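Local coordinates for oligopeptide-binding protein oppA (PDB 3DRF) that captures oligopeptides in a voluminous binding cavity and serves the OppABCDF ABC transporter, which takes them up into the cell, at residues K36-S41 / E256-A261; Y272-G277 / N544-N549. All coordinates share one frame; numbering follows the deposited sequence.

Interaction 1: residues K36-S41 / E256-A261; sequences KVAYQS and EVVSTA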
loop_
_atom_site.group_PDB
_atom_site.type_symbol
_atom_site.label_atom_id
_atom_site.label_comp_id
_atom_site.label_asym_id
_atom_site.label_seq_id
_atom_site.Cartn_x
_atom_site.Cartn_y
_atom_site.Cartn_z
ATOM N N LYS A 36 -5.478 20.617 14.561
ATOM C CA LYS A 36 -4.120 20.511 14.053
ATOM C C LYS A 36 -3.706 19.039 14.040
ATOM O O LYS A 36 -3.632 18.427 15.073
ATOM C CB LYS A 36 -3.143 21.294 14.949
ATOM C CG LYS A 36 -3.392 22.852 14.852
ATOM C CD LYS A 36 -2.301 23.535 15.551
ATOM C CE LYS A 36 -2.522 23.179 16.962
ATOM N NZ LYS A 36 -1.532 23.912 17.894
ATOM N N VAL A 37 -3.425 18.503 12.864
ATOM C CA VAL A 37 -3.055 17.108 12.677
ATOM C C VAL A 37 -1.713 17.024 11.967
ATOM O O VAL A 37 -1.395 17.828 11.160
ATOM C CB VAL A 37 -4.141 16.369 11.803
ATOM C CG1 VAL A 37 -3.922 14.847 11.819
ATOM C CG2 VAL A 37 -5.550 16.658 12.306
ATOM N N ALA A 38 -0.941 16.003 12.294
ATOM C CA ALA A 38 0.263 15.649 11.557
ATOM C C ALA A 38 0.320 14.160 11.192
ATOM O O ALA A 38 -0.267 13.329 11.813
ATOM C CB ALA A 38 1.561 16.084 12.339
ATOM N N TYR A 39 1.118 13.906 10.165
ATOM C CA TYR A 39 1.576 12.557 9.808
ATOM C C TYR A 39 3.090 12.497 9.965
ATOM O O TYR A 39 3.780 13.352 9.499
ATOM C CB TYR A 39 1.127 12.203 8.356
ATOM C CG TYR A 39 1.258 10.730 8.054
ATOM C CD1 TYR A 39 0.170 9.872 8.162
ATOM C CD2 TYR A 39 2.489 10.179 7.714
ATOM C CE1 TYR A 39 0.329 8.510 7.907
ATOM C CE2 TYR A 39 2.624 8.884 7.460
ATOM C CZ TYR A 39 1.550 8.061 7.582
ATOM O OH TYR A 39 1.722 6.722 7.311
ATOM N N GLN A 40 3.550 11.464 10.641
ATOM C CA GLN A 40 4.974 11.287 10.855
ATOM C C GLN A 40 5.662 10.791 9.574
ATOM O O GLN A 40 5.388 9.751 9.064
ATOM C CB GLN A 40 5.223 10.311 12.011
ATOM C CG GLN A 40 6.732 10.264 12.394
ATOM C CD GLN A 40 6.957 9.310 13.538
ATOM O OE1 GLN A 40 7.100 8.132 13.349
ATOM N NE2 GLN A 40 6.968 9.853 14.741
ATOM N N SER A 41 6.559 11.638 9.110
ATOM C CA SER A 41 7.292 11.364 7.905
ATOM C C SER A 41 8.608 12.125 7.903
ATOM O O SER A 41 8.615 13.279 8.110
ATOM C CB SER A 41 6.456 11.804 6.677
ATOM O OG SER A 41 7.173 11.587 5.470
ATOM N N GLU A 256 -0.084 18.434 8.499
ATOM C CA GLU A 256 1.324 18.713 8.241
ATOM C C GLU A 256 2.165 17.456 8.334
ATOM O O GLU A 256 1.867 16.630 9.150
ATOM C CB GLU A 256 1.883 19.777 9.255
ATOM C CG GLU A 256 1.126 21.097 9.306
ATOM C CD GLU A 256 1.823 22.125 10.178
ATOM O OE1 GLU A 256 2.702 21.839 10.970
ATOM O OE2 GLU A 256 1.424 23.252 10.005
ATOM N N VAL A 257 3.308 17.377 7.744
ATOM C CA VAL A 257 4.257 16.320 8.095
ATOM C C VAL A 257 5.086 16.786 9.293
ATOM O O VAL A 257 5.250 17.987 9.527
ATOM C CB VAL A 257 5.163 15.842 6.917
ATOM C CG1 VAL A 257 4.331 15.094 5.863
ATOM C CG2 VAL A 257 5.951 16.995 6.314
ATOM N N VAL A 258 5.498 15.838 10.104
ATOM C CA VAL A 258 6.413 16.029 11.223
ATOM C C VAL A 258 7.438 14.901 11.296
ATOM O O VAL A 258 7.120 13.742 11.029
ATOM C CB VAL A 258 5.658 16.111 12.563
ATOM C CG1 VAL A 258 4.952 14.795 12.855
ATOM C CG2 VAL A 258 6.613 16.473 13.689
ATOM N N SER A 259 8.729 15.239 11.462
ATOM C CA SER A 259 9.783 14.232 11.444
ATOM C C SER A 259 9.686 13.283 12.635
ATOM O O SER A 259 9.070 13.604 13.656
ATOM C CB SER A 259 11.156 14.884 11.472
ATOM O OG SER A 259 11.407 15.442 12.746
ATOM N N THR A 260 10.303 12.121 12.511
ATOM C CA THR A 260 10.327 11.169 13.602
ATOM C C THR A 260 11.023 11.742 14.843
ATOM O O THR A 260 10.548 11.549 15.959
ATOM C CB THR A 260 11.006 9.891 13.138
ATOM O OG1 THR A 260 10.428 9.507 11.882
ATOM C CG2 THR A 260 10.827 8.793 14.154
ATOM N N ALA A 261 12.104 12.490 14.641
ATOM C CA ALA A 261 12.908 13.043 15.772
ATOM C C ALA A 261 12.227 14.194 16.480
ATOM O O ALA A 261 12.545 14.467 17.592
ATOM C CB ALA A 261 14.277 13.493 15.245
#
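Gln40 turns CG opposite its own backbone N (chi1 -172°) and runs on extended, which lays the amide end alongside Thr260, with Gln40 NE2 3.8 Å from Thr260 CA. Across this pair the contact is van der Waals; the polar ends bond to other residues. Gln40 OE1 accepts from Val279 N, its NE2 serves Ser263 and Gln282, and, in the conformer described, Thr260 OG1 bonds to Asp42, a division of labour that suits an amide with both donors and an acceptor. At Val258, chi1 of 64° wedges CG1 between the backbone N and the carbonyl carbon and aims it at Ala38, whose CB lies 3.7 Å from Val258 CG1. Tyr272 packs on the same methyl, which probably leaves little room for a larger side chain. Strands 34-40 and 252-258 are parallel neighbours in the mixed five-stranded sheet of this Venus fly-trap receptor, and their short segments lie at 49° to each other. In the staggered parallel pattern Tyr39 is gripped twice: Tyr39 N gives to Glu256 O at 3.0 Å, and Tyr39 O accepts from Val258 N at 3.1 Å. Ser41 N donates to Val258 O (2.9 Å), carrying the pairing past the strand end. On the face opposite Ala38 and Val258, Tyr39 reaches Met62 of helix 57-62, as does Val257 in one conformer.

Interaction 2: residues Y272-G277 / N544-N549; sequences YDIING and NYTPVN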
loop_
_atom_site.group_PDB
_atom_site.type_symbol
_atom_site.label_atom_id
_atom_site.label_comp_id
_atom_site.label_asym_id
_atom_site.label_seq_id
_atom_site.Cartn_x
_atom_site.Cartn_y
_atom_site.Cartn_z
ATOM N N TYR A 272 0.461 19.645 17.861
ATOM C CA TYR A 272 -0.567 18.871 17.141
ATOM C C TYR A 272 -1.573 18.280 18.101
ATOM O O TYR A 272 -1.193 17.822 19.147
ATOM C CB TYR A 272 0.085 17.775 16.283
ATOM C CG TYR A 272 1.061 18.365 15.277
ATOM C CD1 TYR A 272 0.607 19.185 14.237
ATOM C CD2 TYR A 272 2.420 18.120 15.340
ATOM C CE1 TYR A 272 1.459 19.709 13.348
ATOM C CE2 TYR A 272 3.273 18.680 14.430
ATOM C CZ TYR A 272 2.792 19.464 13.434
ATOM O OH TYR A 272 3.623 20.038 12.515
ATOM N N ASP A 273 -2.824 18.259 17.718
ATOM C CA ASP A 273 -3.871 17.555 18.435
ATOM C C ASP A 273 -3.807 16.056 18.220
ATOM O O ASP A 273 -4.139 15.295 19.088
ATOM C CB ASP A 273 -5.262 18.051 18.025
ATOM C CG ASP A 273 -5.479 19.510 18.332
ATOM O OD1 ASP A 273 -5.376 19.834 19.523
ATOM O OD2 ASP A 273 -5.766 20.295 17.453
ATOM N N ILE A 274 -3.406 15.651 17.025
ATOM C CA ILE A 274 -3.371 14.225 16.611
ATOM C C ILE A 274 -2.111 14.057 15.788
ATOM O O ILE A 274 -1.840 14.890 14.980
ATOM C CB ILE A 274 -4.596 13.922 15.735
ATOM C CG1 ILE A 274 -5.929 14.156 16.499
ATOM C CG2 ILE A 274 -4.510 12.505 15.156
ATOM C CD1 ILE A 274 -7.147 14.001 15.662
ATOM N N ILE A 275 -1.372 12.957 15.980
ATOM C CA ILE A 275 -0.333 12.516 15.039
ATOM C C ILE A 275 -0.553 11.066 14.620
ATOM O O ILE A 275 -0.670 10.207 15.426
ATOM C CB ILE A 275 1.119 12.667 15.617
ATOM C CG1 ILE A 275 1.374 14.110 16.162
ATOM C CG2 ILE A 275 2.117 12.268 14.534
ATOM C CD1 ILE A 275 2.736 14.308 16.746
ATOM N N ASN A 276 -0.663 10.878 13.315
ATOM C CA ASN A 276 -0.828 9.546 12.699
ATOM C C ASN A 276 0.495 9.031 12.163
ATOM O O ASN A 276 1.358 9.788 11.827
ATOM C CB ASN A 276 -1.896 9.633 11.582
ATOM C CG ASN A 276 -3.288 9.843 12.165
ATOM O OD1 ASN A 276 -3.705 9.090 13.012
ATOM N ND2 ASN A 276 -3.964 10.887 11.727
ATOM N N GLY A 277 0.605 7.724 12.097
ATOM C CA GLY A 277 1.791 7.066 11.547
ATOM C C GLY A 277 3.016 6.965 12.428
ATOM O O GLY A 277 4.062 6.693 11.957
ATOM N N ASN A 544 -1.351 -0.464 15.040
ATOM C CA ASN A 544 -1.209 0.985 14.958
ATOM C C ASN A 544 -1.657 1.646 16.277
ATOM O O ASN A 544 -2.477 1.108 16.977
ATOM C CB ASN A 544 -2.095 1.548 13.818
ATOM C CG ASN A 544 -1.538 1.251 12.427
ATOM O OD1 ASN A 544 -0.399 1.056 12.260
ATOM N ND2 ASN A 544 -2.412 1.171 11.481
ATOM N N TYR A 545 -1.131 2.845 16.534
ATOM C CA TYR A 545 -1.625 3.701 17.621
ATOM C C TYR A 545 -1.616 5.137 17.144
ATOM O O TYR A 545 -0.840 5.502 16.329
ATOM C CB TYR A 545 -0.774 3.542 18.899
ATOM C CG TYR A 545 0.629 4.150 18.795
ATOM C CD1 TYR A 545 0.897 5.410 19.306
ATOM C CD2 TYR A 545 1.677 3.436 18.224
ATOM C CE1 TYR A 545 2.127 5.949 19.264
ATOM C CE2 TYR A 545 2.937 3.992 18.131
ATOM C CZ TYR A 545 3.154 5.250 18.671
ATOM O OH TYR A 545 4.395 5.768 18.646
ATOM N N THR A 546 -2.500 5.939 17.726
ATOM C CA THR A 546 -2.591 7.372 17.435
ATOM C C THR A 546 -2.875 8.095 18.739
ATOM O O THR A 546 -3.869 7.869 19.349
ATOM C CB THR A 546 -3.756 7.640 16.470
ATOM O OG1 THR A 546 -3.393 7.103 15.190
ATOM C CG2 THR A 546 -4.045 9.173 16.296
ATOM N N PRO A 547 -2.013 8.990 19.169
ATOM C CA PRO A 547 -2.369 9.860 20.294
ATOM C C PRO A 547 -3.320 11.013 19.869
ATOM O O PRO A 547 -3.214 11.566 18.820
ATOM C CB PRO A 547 -1.008 10.429 20.739
ATOM C CG PRO A 547 -0.202 10.502 19.486
ATOM C CD PRO A 547 -0.664 9.309 18.639
ATOM N N VAL A 548 -4.265 11.298 20.750
ATOM C CA VAL A 548 -5.304 12.287 20.529
ATOM C C VAL A 548 -5.408 13.194 21.763
ATOM O O VAL A 548 -5.639 12.715 22.832
ATOM C CB VAL A 548 -6.681 11.611 20.270
ATOM C CG1 VAL A 548 -7.724 12.676 20.021
ATOM C CG2 VAL A 548 -6.574 10.623 19.068
ATOM N N ASN A 549 -5.227 14.494 21.586
ATOM C CA ASN A 549 -5.341 15.467 22.700
ATOM C C ASN A 549 -6.726 15.325 23.306
ATOM O O ASN A 549 -7.689 15.160 22.638
ATOM C CB ASN A 549 -5.110 16.893 22.160
ATOM C CG ASN A 549 -5.136 17.951 23.238
ATOM O OD1 ASN A 549 -6.135 18.202 23.847
ATOM N ND2 ASN A 549 -4.025 18.591 23.402
HETATM O O HOH W 1 -2.045 18.768 21.634
HETATM O O HOH W 2 0.495 7.726 15.286
HETATM O O HOH W 3 -1.263 5.748 13.326
#
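Between Asp273 and Asn549 the nearly antiparallel backbones are joined by one direct bond, Asn549 N to Asp273 O at 2.8 Å and close to straight (164°), and Ile274 pairs with Val548 in a single bridge. Beyond that bridge the chains part, and side chains and water do the joining. Thr546 has two branches at work: with OG1 anti to the carbonyl carbon (chi1 -70°), the hydroxyl donates to Asn276 OD1 (3.0 Å) in the carbonyl plane of that amide, while Thr546 CG2 packs on Ile274 CG2 at 3.6 Å. A beta-branched residue with one hydroxyl suits a place that meets an amide and an isoleucine at once. A valine here would probably leave Asn276 OD1 without its hydroxyl donor and the amide held mainly through ND2, which bonds to Tyr255 OH. Strand 274-276 is an outermost strand of the five-stranded mixed sheet, and strand 536-549 belongs to a different sheet, so the contact seams two sheets together. Pro547, having no N-H to offer Ile275 O, probably prevents regular pairing here; its CD sits 3.3 Å from Ile275 O. A water takes up the acceptor instead, donating to both Ile275 O (2.7 Å) and Tyr545 O. Pro547 O and Ile275 N, both buried here, have no hydrogen-bond partner, although Ile274 CA makes a C-H contact with Pro547 O at 3.5 Å. At the end where Asn549 N is bonded to Asp273 O, the Asp273 carboxylate stands almost perpendicular to the Asn549 amide, 88° between planes, and the two touch only loosely. Asp273 instead forms a salt bridge with Arg551 and accepts from Lys36 N; Asn549 OD1 bonds to Arg551 N, and its ND2 reaches Tyr272 O through a second water.

Overall arrangement
Both contacts are largely buried and share one sheet: strand 34-40 of interaction 1 lies beside strand 274-276 of interaction 2, with the centres of the two contacts about 10 Å apart. Interaction 1 lies inside that sheet and is built from regular parallel backbone bonds, with apolar packing and one amide side chain laid over its end. Interaction 2 sits at the sheet's outer strand, where a second sheet approaches; its bonding is sparser, and side-chain polar groups and waters replace some of the missing backbone pairs. The two are tied directly by the probable hydrogen bonds between Tyr272 OH and Glu256 OE1 and from Asp273 N to Lys36 O.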